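Local coordinates for protein glycosyl hydrolase, BNR repeat (Ralstonia eutropha, PDB 3B7F) that probably acts as a hydrolase, perhaps of glycosidic bonds, and folds as a seven-bladed beta-propeller carrying BNR repeats, at residues 67-72 with 144-149; 117-122 with 342-347; 139-144 with 150-155; 191-196 with 201-206. All coordinates share one frame; numbering follows the deposited sequence. Where two conformers were deposited one is given.

Contact 1: residues 67-72 with 144-149; sequences PERMLM and TDHGAS. With EDO (1,2-ethanediol), chain Q.
The guanidinium of Arg69 lies flat on the imidazole of His146, two nitrogen-rich plates with centres 3.5 Å apart and planes only 16° from parallel. CZ sits over the middle of the ring, NH1 is nearest to CG, and NH2 to NE2. The chain, extended from CG to NE, also brings its own methylene into play, with Arg69 CD 3.2 Å from His146 ND1. Glu66 forms a salt bridge to Arg69 NE, which probably offsets the positive charge over the ring.

Deeper in, Leu71 leans on the backbone of the opposing loop. Its CD2 approaches His146 O at 3.3 Å, and its CD1 comes within 3.9 Å of Gly147 CA, on a residue with positive phi (86°) and no CB to hold the methyl off. His146 and Gly147 are the middle of a type I' turn running from Asp145 to Ala148. The turn is braced from behind by the carboxylate of Asp145. OD1 takes Ser149 N at 3.0 Å through its syn lone pair, while Ser149 OG meets Asp145 OD2 from above the carboxylate plane at 2.7 Å. A 1,2-ethanediol, probably from the crystallisation liquor, links Thr144 N to Ser149 O. This carboxylate-braced turn, with its Ser-X-Asp-X-Gly-X-Ser-Trp sequence, is the Asp box of BNR repeats, here laid against the preceding propeller blade.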
loop_
_atom_site.group_PDB
_atom_site.type_symbol
_atom_site.label_atom_id
_atom_site.label_comp_id
_atom_site.label_asym_id
_atom_site.label_seq_id
_atom_site.Cartn_x
_atom_site.Cartn_y
_atom_site.Cartn_z
ATOM N N PRO A 67 3.932 7.195 17.821
ATOM C CA PRO A 67 4.662 7.817 16.682
ATOM C C PRO A 67 6.188 7.717 16.687
ATOM O O PRO A 67 6.795 7.824 15.639
ATOM C CB PRO A 67 4.238 9.288 16.768
ATOM C CG PRO A 67 2.928 9.249 17.417
ATOM C CD PRO A 67 3.035 8.170 18.455
ATOM N N GLU A 68 6.796 7.563 17.865
ATOM C CA GLU A 68 8.233 7.396 17.999
ATOM C C GLU A 68 8.720 6.040 17.414
ATOM O O GLU A 68 9.890 5.860 17.144
ATOM C CB GLU A 68 8.645 7.612 19.479
ATOM C CG GLU A 68 8.205 6.574 20.556
ATOM C CD GLU A 68 6.765 6.665 21.119
ATOM O OE1 GLU A 68 5.860 7.334 20.556
ATOM O OE2 GLU A 68 6.550 6.015 22.166
ATOM N N ARG A 69 7.799 5.091 17.211
ATOM C CA ARG A 69 8.123 3.774 16.668
ATOM C C ARG A 69 7.893 3.674 15.157
ATOM O O ARG A 69 6.854 4.139 14.660
ATOM C CB ARG A 69 7.305 2.702 17.390
ATOM C CG ARG A 69 7.647 2.603 18.862
ATOM C CD ARG A 69 6.934 1.443 19.523
ATOM N NE ARG A 69 7.256 1.304 20.946
ATOM C CZ ARG A 69 8.313 0.653 21.451
ATOM N NH1 ARG A 69 9.265 0.115 20.677
ATOM N NH2 ARG A 69 8.445 0.583 22.780
HETATM N N MSE A 70 8.877 3.094 14.444
HETATM C CA MSE A 70 8.808 2.855 13.008
HETATM C C MSE A 70 9.425 1.525 12.644
HETATM O O MSE A 70 10.384 1.095 13.286
HETATM C CB MSE A 70 9.586 3.881 12.215
HETATM C CG MSE A 70 9.228 5.321 12.441
HETATM SE SE MSE A 70 10.106 6.372 11.035
HETATM C CE MSE A 70 9.482 8.052 11.709
ATOM N N LEU A 71 8.861 0.896 11.606
ATOM C CA LEU A 71 9.361 -0.356 11.030
ATOM C C LEU A 71 9.680 -0.107 9.573
ATOM O O LEU A 71 9.046 0.719 8.934
ATOM C CB LEU A 71 8.391 -1.532 11.177
ATOM C CG LEU A 71 8.136 -2.078 12.609
ATOM C CD1 LEU A 71 7.376 -3.384 12.543
ATOM C CD2 LEU A 71 9.414 -2.288 13.433
HETATM N N MSE A 72 10.712 -0.796 9.098
HETATM C CA MSE A 72 11.223 -0.697 7.749
HETATM C C MSE A 72 11.541 -2.098 7.197
HETATM O O MSE A 72 12.423 -2.749 7.709
HETATM C CB MSE A 72 12.491 0.148 7.772
HETATM C CG MSE A 72 13.242 0.177 6.445
HETATM SE SE MSE A 72 14.929 1.025 6.565
HETATM C CE MSE A 72 14.445 2.779 7.150
ATOM N N THR A 144 4.307 -9.433 18.054
ATOM C CA THR A 144 3.638 -8.865 19.225
ATOM C C THR A 144 4.629 -8.049 20.097
ATOM O O THR A 144 4.220 -7.532 21.148
ATOM C CB THR A 144 2.980 -9.954 20.084
ATOM O OG1 THR A 144 3.988 -10.855 20.552
ATOM C CG2 THR A 144 1.905 -10.721 19.279
ATOM N N ASP A 145 5.892 -7.911 19.647
ATOM C CA ASP A 145 6.969 -7.193 20.369
ATOM C C ASP A 145 7.598 -6.028 19.549
ATOM O O ASP A 145 8.829 -5.868 19.522
ATOM C CB ASP A 145 8.052 -8.190 20.840
ATOM C CG ASP A 145 8.774 -8.868 19.693
ATOM O OD1 ASP A 145 8.339 -8.715 18.534
ATOM O OD2 ASP A 145 9.790 -9.549 19.938
ATOM N N HIS A 146 6.736 -5.230 18.906
ATOM C CA HIS A 146 7.122 -4.052 18.096
ATOM C C HIS A 146 8.002 -4.368 16.878
ATOM O O HIS A 146 8.765 -3.513 16.410
ATOM C CB HIS A 146 7.791 -2.966 18.974
ATOM C CG HIS A 146 6.945 -2.524 20.119
ATOM N ND1 HIS A 146 5.935 -1.599 19.979
ATOM C CD2 HIS A 146 6.938 -2.898 21.420
ATOM C CE1 HIS A 146 5.350 -1.411 21.149
ATOM N NE2 HIS A 146 5.932 -2.196 22.037
ATOM N N GLY A 147 7.870 -5.581 16.355
ATOM C CA GLY A 147 8.620 -6.005 15.195
ATOM C C GLY A 147 9.989 -6.570 15.443
ATOM O O GLY A 147 10.741 -6.702 14.496
ATOM N N ALA A 148 10.331 -6.900 16.692
ATOM C CA ALA A 148 11.625 -7.526 16.983
ATOM C C ALA A 148 11.646 -8.969 16.480
ATOM O O ALA A 148 12.626 -9.386 15.855
ATOM C CB ALA A 148 11.962 -7.450 18.490
ATOM N N SER A 149 10.558 -9.700 16.740
ATOM C CA SER A 149 10.411 -11.106 16.365
ATOM C C SER A 149 9.084 -11.306 15.659
ATOM O O SER A 149 8.082 -10.670 15.997
ATOM C CB SER A 149 10.508 -12.034 17.589
ATOM O OG SER A 149 9.476 -11.772 18.515
HETATM C C1 EDO Q . 6.590 -12.695 18.100
HETATM O O1 EDO Q . 6.414 -11.296 18.381
HETATM C C2 EDO Q . 5.274 -13.389 17.801
HETATM O O2 EDO Q . 4.281 -13.011 18.764
#

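Contact 2: residues 117-122 with 342-347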
loop_
_atom_site.group_PDB
_atom_site.type_symbol
_atom_site.label_atom_id
_atom_site.label_comp_id
_atom_site.label_asym_id
_atom_site.label_seq_id
_atom_site.Cartn_x
_atom_site.Cartn_y
_atom_site.Cartn_z
ATOM N N VAL A 117 10.171 -9.088 2.682
ATOM C CA VAL A 117 9.017 -8.587 3.410
ATOM C C VAL A 117 8.566 -7.429 2.549
ATOM O O VAL A 117 9.330 -6.486 2.316
ATOM C CB VAL A 117 9.360 -8.119 4.816
ATOM C CG1 VAL A 117 8.099 -7.571 5.529
ATOM C CG2 VAL A 117 9.993 -9.264 5.603
ATOM N N PHE A 118 7.337 -7.495 2.062
ATOM C CA PHE A 118 6.821 -6.486 1.149
ATOM C C PHE A 118 5.992 -5.383 1.817
ATOM O O PHE A 118 6.112 -4.217 1.453
ATOM C CB PHE A 118 5.973 -7.175 0.085
ATOM C CG PHE A 118 5.446 -6.240 -0.946
ATOM C CD1 PHE A 118 6.282 -5.765 -1.932
ATOM C CD2 PHE A 118 4.126 -5.839 -0.941
ATOM C CE1 PHE A 118 5.815 -4.880 -2.891
ATOM C CE2 PHE A 118 3.656 -4.944 -1.899
ATOM C CZ PHE A 118 4.496 -4.467 -2.862
ATOM N N TRP A 119 5.163 -5.761 2.785
ATOM C CA TRP A 119 4.201 -4.859 3.412
ATOM C C TRP A 119 4.167 -5.004 4.912
ATOM O O TRP A 119 4.172 -6.110 5.390
ATOM C CB TRP A 119 2.828 -5.261 2.898
ATOM C CG TRP A 119 1.736 -4.326 3.219
ATOM C CD1 TRP A 119 1.086 -4.164 4.406
ATOM C CD2 TRP A 119 1.105 -3.456 2.290
ATOM N NE1 TRP A 119 0.108 -3.204 4.277
ATOM C CE2 TRP A 119 0.089 -2.770 2.979
ATOM C CE3 TRP A 119 1.304 -3.189 0.936
ATOM C CZ2 TRP A 119 -0.718 -1.833 2.367
ATOM C CZ3 TRP A 119 0.481 -2.282 0.322
ATOM C CH2 TRP A 119 -0.517 -1.605 1.041
ATOM N N LEU A 120 4.014 -3.890 5.623
ATOM C CA LEU A 120 3.959 -3.827 7.083
ATOM C C LEU A 120 2.694 -3.072 7.484
ATOM O O LEU A 120 2.421 -1.988 6.955
ATOM C CB LEU A 120 5.187 -3.097 7.636
ATOM C CG LEU A 120 6.571 -3.753 7.531
ATOM C CD1 LEU A 120 7.644 -2.705 7.815
ATOM C CD2 LEU A 120 6.675 -4.962 8.461
ATOM N N THR A 121 1.938 -3.635 8.421
ATOM C CA THR A 121 0.692 -3.032 8.937
ATOM C C THR A 121 0.727 -3.014 10.457
ATOM O O THR A 121 0.953 -4.059 11.057
ATOM C CB THR A 121 -0.538 -3.838 8.500
ATOM O OG1 THR A 121 -0.640 -3.762 7.089
ATOM C CG2 THR A 121 -1.793 -3.285 9.075
ATOM N N PRO A 122 0.498 -1.839 11.081
ATOM C CA PRO A 122 0.451 -1.837 12.513
ATOM C C PRO A 122 -0.932 -2.327 12.958
ATOM O O PRO A 122 -1.954 -2.075 12.296
ATOM C CB PRO A 122 0.689 -0.363 12.880
ATOM C CG PRO A 122 0.416 0.408 11.671
ATOM C CD PRO A 122 0.223 -0.500 10.534
ATOM N N LYS A 342 4.126 3.082 -8.213
ATOM C CA LYS A 342 3.866 1.736 -7.695
ATOM C C LYS A 342 2.797 1.787 -6.572
ATOM O O LYS A 342 2.402 2.886 -6.133
ATOM C CB LYS A 342 5.176 1.064 -7.253
ATOM C CG LYS A 342 6.107 0.550 -8.379
ATOM C CD LYS A 342 7.475 0.205 -7.774
ATOM C CE LYS A 342 8.201 -0.982 -8.417
ATOM N NZ LYS A 342 8.500 -0.882 -9.831
ATOM N N ARG A 343 2.336 0.599 -6.146
ATOM C CA ARG A 343 1.217 0.423 -5.172
ATOM C C ARG A 343 1.297 1.171 -3.885
ATOM O O ARG A 343 0.271 1.619 -3.397
ATOM C CB ARG A 343 1.160 -0.984 -4.614
ATOM C CG ARG A 343 0.926 -2.018 -5.489
ATOM C CD ARG A 343 1.561 -3.285 -4.940
ATOM N NE ARG A 343 1.729 -4.036 -6.171
ATOM C CZ ARG A 343 1.011 -5.056 -6.564
ATOM N NH1 ARG A 343 0.117 -5.616 -5.798
ATOM N NH2 ARG A 343 1.262 -5.566 -7.743
ATOM N N GLN A 344 2.488 1.147 -3.276
ATOM C CA GLN A 344 2.735 1.780 -1.988
ATOM C C GLN A 344 3.320 3.169 -2.158
ATOM O O GLN A 344 3.623 3.831 -1.167
ATOM C CB GLN A 344 3.703 0.934 -1.163
ATOM C CG GLN A 344 3.181 -0.440 -0.749
ATOM C CD GLN A 344 4.313 -1.415 -0.516
ATOM O OE1 GLN A 344 5.094 -1.659 -1.433
ATOM N NE2 GLN A 344 4.416 -1.975 0.713
ATOM N N ALA A 345 3.459 3.626 -3.394
ATOM C CA ALA A 345 4.095 4.916 -3.680
ATOM C C ALA A 345 3.173 6.165 -3.692
ATOM O O ALA A 345 3.615 7.233 -4.121
ATOM C CB ALA A 345 4.934 4.798 -4.976
HETATM N N MSE A 346 1.911 6.044 -3.265
HETATM C CA MSE A 346 1.035 7.204 -3.009
HETATM C C MSE A 346 0.630 7.173 -1.556
HETATM O O MSE A 346 0.419 6.099 -1.014
HETATM C CB MSE A 346 -0.282 7.241 -3.773
HETATM C CG MSE A 346 -0.192 7.629 -5.173
HETATM SE SE MSE A 346 -1.830 8.477 -5.804
HETATM C CE MSE A 346 -2.887 6.971 -5.509
ATOM N N THR A 347 0.490 8.356 -0.953
ATOM C CA THR A 347 0.042 8.492 0.424
ATOM C C THR A 347 -0.624 9.847 0.584
ATOM O O THR A 347 -0.523 10.723 -0.291
ATOM C CB THR A 347 1.215 8.356 1.420
ATOM O OG1 THR A 347 0.731 8.201 2.756
ATOM C CG2 THR A 347 2.157 9.565 1.336
#
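Gln344 brings NE2 and CG against CE3 and CZ3 of the Trp119 indole, with amide and ring planes within 5° of parallel. NE2 stands 3.3 Å from Trp119 CE3, and Gln344 CG is 3.4 Å from Trp119 CZ3. The same amide also meets Phe118. Its OE1 stands over one face of the phenyl ring, 3.2 Å from Phe118 CZ, with the two planes inclined by 26°.

A hydrogen bond fixes the amide. Gln344 NE2 donates to Phe118 O at 2.9 Å, fairly straight at 162°, and the acceptor lies close to the amide plane although the donor is tilted out of the carbonyl plane. A classic beta bulge, in which Phe118 and Trp119 both face Gly134, lets two consecutive residues serve one partner, and CG anti to the backbone N in each carries both rings to Gln344. Arg343 adds an aliphatic touch, its CD 3.8 Å from Phe118 CZ at the ring edge, while its guanidinium turns elsewhere and bonds through NH1 to Ser197.

The strand of 117-122 is the first of its blade, and the contact lies near the centre of the propeller, where His59 and His180 also pack on Trp119. Since the bond to the Phe118 carbonyl requires an N-H, it tells the two ends of the amide apart; contact with CE3 and CZ3 of Trp119 probably limits its rotation further, so a buried polar group is held by a directional bond beside aromatic rings.

Contact 3: residues 139-144 with 150-155; sequences GLFRST and WEPVAG. With EDO (1,2-ethanediol), chain Q.
Trp150 closes the Asp box and folds back over Ser143 in the hairpin formed by the last two strands of a propeller blade. Its CB passes 4.1 Å from Arg142 O. CG is anti to the carbonyl carbon (chi1 -65°), a setting that swings the indole back across strand 139-143. CD2 and CE2 then lie next to Ser143 CB, CE3 comes 3.4 Å from Ser143 N, and CZ3 and CH2 carry the overlap to the far rim. Ser143 CB stands over the six-membered ring, 3.6 Å from its centroid and 5° off the normal, a well-centred CH-pi contact. On the five-membered ring, NE1 bonds weakly to Gly147 O. Beyond CB, Ser143 OG bonds to Gly147 N and to Ser149 O, tying the strand to the turn.

Farther along, Arg142 and Glu151 exchange both backbone bonds as a hydrogen-bonded antiparallel pair. Pro152, which has no N-H, occupies the non-hydrogen-bonded site opposite Phe141, with Pro152 CB 4.0 Å from Phe141 CE2. Val153 N resumes the bonding at 2.9 Å from Leu140 O, just as the chain enters a short helix. Its two branches divide the work: CG1 packs on Leu140 CD2, and Val153 CG2 sits 4.0 Å above the centre of the Arg142 guanidinium plane.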
loop_
_atom_site.group_PDB
_atom_site.type_symbol
_atom_site.label_atom_id
_atom_site.label_comp_id
_atom_site.label_asym_id
_atom_site.label_seq_id
_atom_site.Cartn_x
_atom_site.Cartn_y
_atom_site.Cartn_z
ATOM N N GLY A 139 2.778 -14.752 2.090
ATOM C CA GLY A 139 2.874 -15.272 3.450
ATOM C C GLY A 139 2.506 -14.144 4.373
ATOM O O GLY A 139 2.786 -12.985 4.043
ATOM N N LEU A 140 1.821 -14.485 5.473
ATOM C CA LEU A 140 1.369 -13.549 6.501
ATOM C C LEU A 140 2.080 -13.918 7.802
ATOM O O LEU A 140 2.071 -15.084 8.209
ATOM C CB LEU A 140 -0.149 -13.632 6.691
ATOM C CG LEU A 140 -0.819 -12.621 7.625
ATOM C CD1 LEU A 140 -0.754 -11.191 7.062
ATOM C CD2 LEU A 140 -2.250 -13.034 7.910
ATOM N N PHE A 141 2.671 -12.911 8.437
ATOM C CA PHE A 141 3.415 -13.042 9.681
ATOM C C PHE A 141 2.939 -11.994 10.687
ATOM O O PHE A 141 2.330 -10.976 10.319
ATOM C CB PHE A 141 4.926 -12.889 9.427
ATOM C CG PHE A 141 5.482 -13.942 8.506
ATOM C CD1 PHE A 141 5.420 -13.789 7.116
ATOM C CD2 PHE A 141 6.044 -15.092 9.012
ATOM C CE1 PHE A 141 5.923 -14.783 6.254
ATOM C CE2 PHE A 141 6.531 -16.080 8.173
ATOM C CZ PHE A 141 6.477 -15.931 6.791
ATOM N N ARG A 142 3.219 -12.258 11.959
ATOM C CA ARG A 142 2.813 -11.375 13.032
ATOM C C ARG A 142 3.916 -11.201 14.087
ATOM O O ARG A 142 4.633 -12.141 14.418
ATOM C CB ARG A 142 1.558 -11.934 13.690
ATOM C CG ARG A 142 0.979 -11.056 14.789
ATOM C CD ARG A 142 0.031 -11.803 15.699
ATOM N NE ARG A 142 -1.297 -12.001 15.144
ATOM C CZ ARG A 142 -1.928 -13.165 14.915
ATOM N NH1 ARG A 142 -1.378 -14.368 15.173
ATOM N NH2 ARG A 142 -3.166 -13.117 14.420
ATOM N N SER A 143 4.035 -9.975 14.593
ATOM C CA SER A 143 4.898 -9.652 15.717
ATOM C C SER A 143 3.988 -9.127 16.797
ATOM O O SER A 143 2.978 -8.517 16.474
ATOM C CB SER A 143 5.888 -8.560 15.357
ATOM O OG SER A 143 6.779 -8.321 16.417
ATOM N N THR A 144 4.307 -9.433 18.054
ATOM C CA THR A 144 3.638 -8.865 19.225
ATOM C C THR A 144 4.629 -8.049 20.097
ATOM O O THR A 144 4.220 -7.532 21.148
ATOM C CB THR A 144 2.980 -9.954 20.084
ATOM O OG1 THR A 144 3.988 -10.855 20.552
ATOM C CG2 THR A 144 1.905 -10.721 19.279
ATOM N N TRP A 150 9.101 -12.194 14.673
ATOM C CA TRP A 150 7.963 -12.487 13.834
ATOM C C TRP A 150 7.713 -13.978 13.792
ATOM O O TRP A 150 8.673 -14.748 13.783
ATOM C CB TRP A 150 8.257 -11.988 12.425
ATOM C CG TRP A 150 8.393 -10.485 12.360
ATOM C CD1 TRP A 150 9.524 -9.742 12.586
ATOM C CD2 TRP A 150 7.357 -9.555 12.063
ATOM N NE1 TRP A 150 9.249 -8.416 12.452
ATOM C CE2 TRP A 150 7.921 -8.266 12.151
ATOM C CE3 TRP A 150 5.989 -9.683 11.770
ATOM C CZ2 TRP A 150 7.184 -7.118 11.919
ATOM C CZ3 TRP A 150 5.249 -8.552 11.568
ATOM C CH2 TRP A 150 5.850 -7.278 11.632
ATOM N N GLU A 151 6.434 -14.372 13.779
ATOM C CA GLU A 151 6.037 -15.766 13.636
ATOM C C GLU A 151 4.997 -15.839 12.498
ATOM O O GLU A 151 4.279 -14.851 12.253
ATOM C CB GLU A 151 5.431 -16.302 14.941
ATOM C CG GLU A 151 3.995 -15.801 15.203
ATOM C CD GLU A 151 3.469 -16.035 16.609
ATOM O OE1 GLU A 151 4.022 -16.904 17.345
ATOM O OE2 GLU A 151 2.483 -15.318 16.951
ATOM N N PRO A 152 4.906 -16.987 11.799
ATOM C CA PRO A 152 3.852 -17.126 10.796
ATOM C C PRO A 152 2.428 -17.059 11.368
ATOM O O PRO A 152 2.219 -17.470 12.502
ATOM C CB PRO A 152 4.075 -18.531 10.229
ATOM C CG PRO A 152 5.295 -19.058 10.806
ATOM C CD PRO A 152 5.775 -18.173 11.878
ATOM N N VAL A 153 1.481 -16.480 10.625
ATOM C CA VAL A 153 0.068 -16.567 11.008
ATOM C C VAL A 153 -0.319 -17.878 10.333
ATOM O O VAL A 153 -0.661 -17.895 9.146
ATOM C CB VAL A 153 -0.802 -15.380 10.559
ATOM C CG1 VAL A 153 -2.298 -15.647 10.857
ATOM C CG2 VAL A 153 -0.326 -14.102 11.233
ATOM N N ALA A 154 -0.190 -18.968 11.100
ATOM C CA ALA A 154 -0.447 -20.350 10.667
ATOM C C ALA A 154 -1.797 -20.567 9.987
ATOM O O ALA A 154 -1.896 -21.338 9.032
ATOM C CB ALA A 154 -0.298 -21.287 11.866
ATOM N N GLY A 155 -2.828 -19.866 10.447
ATOM C CA GLY A 155 -4.154 -19.973 9.825
ATOM C C GLY A 155 -4.219 -19.560 8.360
ATOM O O GLY A 155 -5.144 -19.966 7.661
HETATM C C1 EDO Q . 6.590 -12.695 18.100
HETATM O O1 EDO Q . 6.414 -11.296 18.381
HETATM C C2 EDO Q . 5.274 -13.389 17.801
HETATM O O2 EDO Q . 4.281 -13.011 18.764
#

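Contact 4: residues 191-196 with 201-206; sequences HLYIGM and VFESTD. With EDO (1,2-ethanediol), chain G.
At 2.6 Å, the bond from His191 NE2 to Glu203 OE2 is the shortest polar link of this beta hairpin, which joins the two middle strands of a propeller blade. The oxygen offers its anti lone pair and lies close to the imidazole plane, while the carboxylate is turned 47° from the ring. Glu203 reaches this position fully stretched, CG anti to the backbone N (chi1 -178°) and the chain straight beyond. Second partners fix both groups: Arg260 makes a salt bridge with Glu203 OE1, and Asp185 bonds to His191 ND1. The four residues form a connected polar chain.

Tyr193 runs alongside Glu203 on the same face, the two tips heading in one direction, with ring and carboxylate planes 17° apart and Tyr193 CE1 3.5 Å from Glu203 OE2. Beneath them the backbones bond in regular antiparallel fashion, twice between Leu192 and Ser204 and twice between Ile194 and Phe202. At the strand end Ser204, Thr205 and Asp206 begin what is probably another Asp-box turn, with Asp210 in place of the usual Ser or Thr. A 1,2-ethanediol, probably from the crystallisation liquor, accepts the N-H of Thr205, N to O1 2.9 Å, and shares a bond with Thr205 OG1 through its O2.

On the face of Ile194 and Phe202 apolar contacts predominate. Ile194 CG1 rests 3.7 Å from Phe202 CB, and the bent end of selenomethionine Met196 forms a Met-aromatic contact, its SE obliquely placed 5.2 Å from the ring centroid and its CE 3.4 Å from Phe202 CE1.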
loop_
_atom_site.group_PDB
_atom_site.type_symbol
_atom_site.label_atom_id
_atom_site.label_comp_id
_atom_site.label_asym_id
_atom_site.label_seq_id
_atom_site.Cartn_x
_atom_site.Cartn_y
_atom_site.Cartn_z
ATOM N N HIS A 191 -11.031 -8.862 12.862
ATOM C CA HIS A 191 -11.468 -8.700 11.483
ATOM C C HIS A 191 -10.316 -8.148 10.618
ATOM O O HIS A 191 -9.924 -6.964 10.728
ATOM C CB HIS A 191 -12.708 -7.829 11.440
ATOM C CG HIS A 191 -13.330 -7.707 10.081
ATOM N ND1 HIS A 191 -13.907 -6.539 9.646
ATOM C CD2 HIS A 191 -13.452 -8.586 9.058
ATOM C CE1 HIS A 191 -14.394 -6.712 8.434
ATOM N NE2 HIS A 191 -14.123 -7.943 8.048
ATOM N N LEU A 192 -9.798 -9.034 9.764
ATOM C CA LEU A 192 -8.661 -8.773 8.913
ATOM C C LEU A 192 -8.985 -8.995 7.465
ATOM O O LEU A 192 -9.783 -9.875 7.147
ATOM C CB LEU A 192 -7.526 -9.742 9.272
ATOM C CG LEU A 192 -7.057 -9.804 10.729
ATOM C CD1 LEU A 192 -5.950 -10.843 10.877
ATOM C CD2 LEU A 192 -6.612 -8.400 11.215
ATOM N N TYR A 193 -8.348 -8.191 6.603
ATOM C CA TYR A 193 -8.396 -8.320 5.160
ATOM C C TYR A 193 -6.948 -8.386 4.671
ATOM O O TYR A 193 -6.056 -7.803 5.290
ATOM C CB TYR A 193 -9.091 -7.149 4.441
ATOM C CG TYR A 193 -10.570 -6.922 4.713
ATOM C CD1 TYR A 193 -11.562 -7.718 4.122
ATOM C CD2 TYR A 193 -10.980 -5.843 5.493
ATOM C CE1 TYR A 193 -12.921 -7.459 4.354
ATOM C CE2 TYR A 193 -12.305 -5.584 5.723
ATOM C CZ TYR A 193 -13.267 -6.390 5.174
ATOM O OH TYR A 193 -14.548 -6.045 5.447
ATOM N N ILE A 194 -6.713 -9.122 3.586
ATOM C CA ILE A 194 -5.387 -9.198 2.953
ATOM C C ILE A 194 -5.584 -9.187 1.442
ATOM O O ILE A 194 -6.661 -9.492 0.955
ATOM C CB ILE A 194 -4.544 -10.426 3.404
ATOM C CG1 ILE A 194 -5.226 -11.766 3.030
ATOM C CG2 ILE A 194 -4.209 -10.345 4.927
ATOM C CD1 ILE A 194 -4.430 -13.033 3.473
ATOM N N GLY A 195 -4.540 -8.824 0.712
ATOM C CA GLY A 195 -4.571 -8.793 -0.752
ATOM C C GLY A 195 -3.394 -9.609 -1.241
ATOM O O GLY A 195 -2.330 -9.615 -0.633
HETATM N N MSE A 196 -3.589 -10.332 -2.321
HETATM C CA MSE A 196 -2.522 -11.120 -2.859
HETATM C C MSE A 196 -2.458 -10.963 -4.358
HETATM O O MSE A 196 -3.469 -11.054 -5.039
HETATM C CB MSE A 196 -2.740 -12.579 -2.526
HETATM C CG MSE A 196 -2.907 -12.827 -1.092
HETATM SE SE MSE A 196 -2.576 -14.659 -0.742
HETATM C CE MSE A 196 -3.607 -15.498 -2.049
ATOM N N VAL A 201 -8.547 -10.707 -2.756
ATOM C CA VAL A 201 -8.793 -10.189 -1.429
ATOM C C VAL A 201 -9.357 -11.348 -0.618
ATOM O O VAL A 201 -10.154 -12.158 -1.128
ATOM C CB VAL A 201 -9.778 -9.009 -1.380
ATOM C CG1 VAL A 201 -10.015 -8.544 0.096
ATOM C CG2 VAL A 201 -9.291 -7.883 -2.245
ATOM N N PHE A 202 -8.905 -11.441 0.633
ATOM C CA PHE A 202 -9.324 -12.469 1.540
ATOM C C PHE A 202 -9.639 -11.816 2.851
ATOM O O PHE A 202 -9.040 -10.793 3.194
ATOM C CB PHE A 202 -8.235 -13.521 1.708
ATOM C CG PHE A 202 -7.973 -14.311 0.473
ATOM C CD1 PHE A 202 -7.100 -13.842 -0.493
ATOM C CD2 PHE A 202 -8.600 -15.538 0.267
ATOM C CE1 PHE A 202 -6.857 -14.565 -1.649
ATOM C CE2 PHE A 202 -8.350 -16.271 -0.908
ATOM C CZ PHE A 202 -7.467 -15.779 -1.857
ATOM N N GLU A 203 -10.567 -12.441 3.581
ATOM C CA GLU A 203 -11.073 -11.958 4.850
ATOM C C GLU A 203 -11.014 -13.015 5.947
ATOM O O GLU A 203 -11.298 -14.203 5.700
ATOM C CB GLU A 203 -12.546 -11.580 4.676
ATOM C CG GLU A 203 -13.209 -10.995 5.923
ATOM C CD GLU A 203 -14.638 -10.633 5.703
ATOM O OE1 GLU A 203 -15.355 -11.419 5.045
ATOM O OE2 GLU A 203 -15.045 -9.571 6.220
ATOM N N SER A 204 -10.710 -12.551 7.161
ATOM C CA SER A 204 -10.757 -13.349 8.374
ATOM C C SER A 204 -11.622 -12.570 9.357
ATOM O O SER A 204 -11.594 -11.342 9.351
ATOM C CB SER A 204 -9.372 -13.557 8.981
ATOM O OG SER A 204 -9.434 -14.401 10.113
ATOM N N THR A 205 -12.420 -13.286 10.143
ATOM C CA THR A 205 -13.204 -12.710 11.238
ATOM C C THR A 205 -12.716 -13.253 12.594
ATOM O O THR A 205 -13.276 -12.872 13.612
ATOM C CB THR A 205 -14.711 -12.972 11.064
ATOM O OG1 THR A 205 -14.908 -14.355 10.774
ATOM C CG2 THR A 205 -15.275 -12.134 9.931
ATOM N N ASP A 206 -11.637 -14.056 12.608
ATOM C CA ASP A 206 -11.085 -14.654 13.823
ATOM C C ASP A 206 -9.569 -14.493 13.934
ATOM O O ASP A 206 -8.837 -15.441 14.245
ATOM C CB ASP A 206 -11.508 -16.131 13.930
ATOM C CG ASP A 206 -11.159 -16.967 12.699
ATOM O OD1 ASP A 206 -10.392 -16.527 11.819
ATOM O OD2 ASP A 206 -11.664 -18.105 12.644
HETATM C C1 EDO G . -13.127 -16.486 8.233
HETATM O O1 EDO G . -12.602 -16.082 9.528
HETATM C C2 EDO G . -13.925 -15.386 7.497
HETATM O O2 EDO G . -15.137 -15.025 8.193
#

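The four contacts lie at different depths in the propeller. The centre of contact 2 is about 3 Å from the centre of the chain, those of contacts 1, 3 and 4 about 15 to 19 Å. Contacts 1 and 3 share Thr144 and one ethanediol, and involve the same Asp box; Leu71 CD1 packs on Trp150 CZ2 at 3.8 Å. Leu71 CB also meets Leu120 CD1 at 3.6 Å, joining contact 1 to contact 2. Toward the following blade, Leu140 CD1 of contact 3 touches Ile194 CG2 of contact 4 at 4.1 Å. Contacts 1 and 4 are remote, about 22 Å between centres, yet each holds an ethanediol at the corresponding threonine of an Asp-box or Asp-box-like turn.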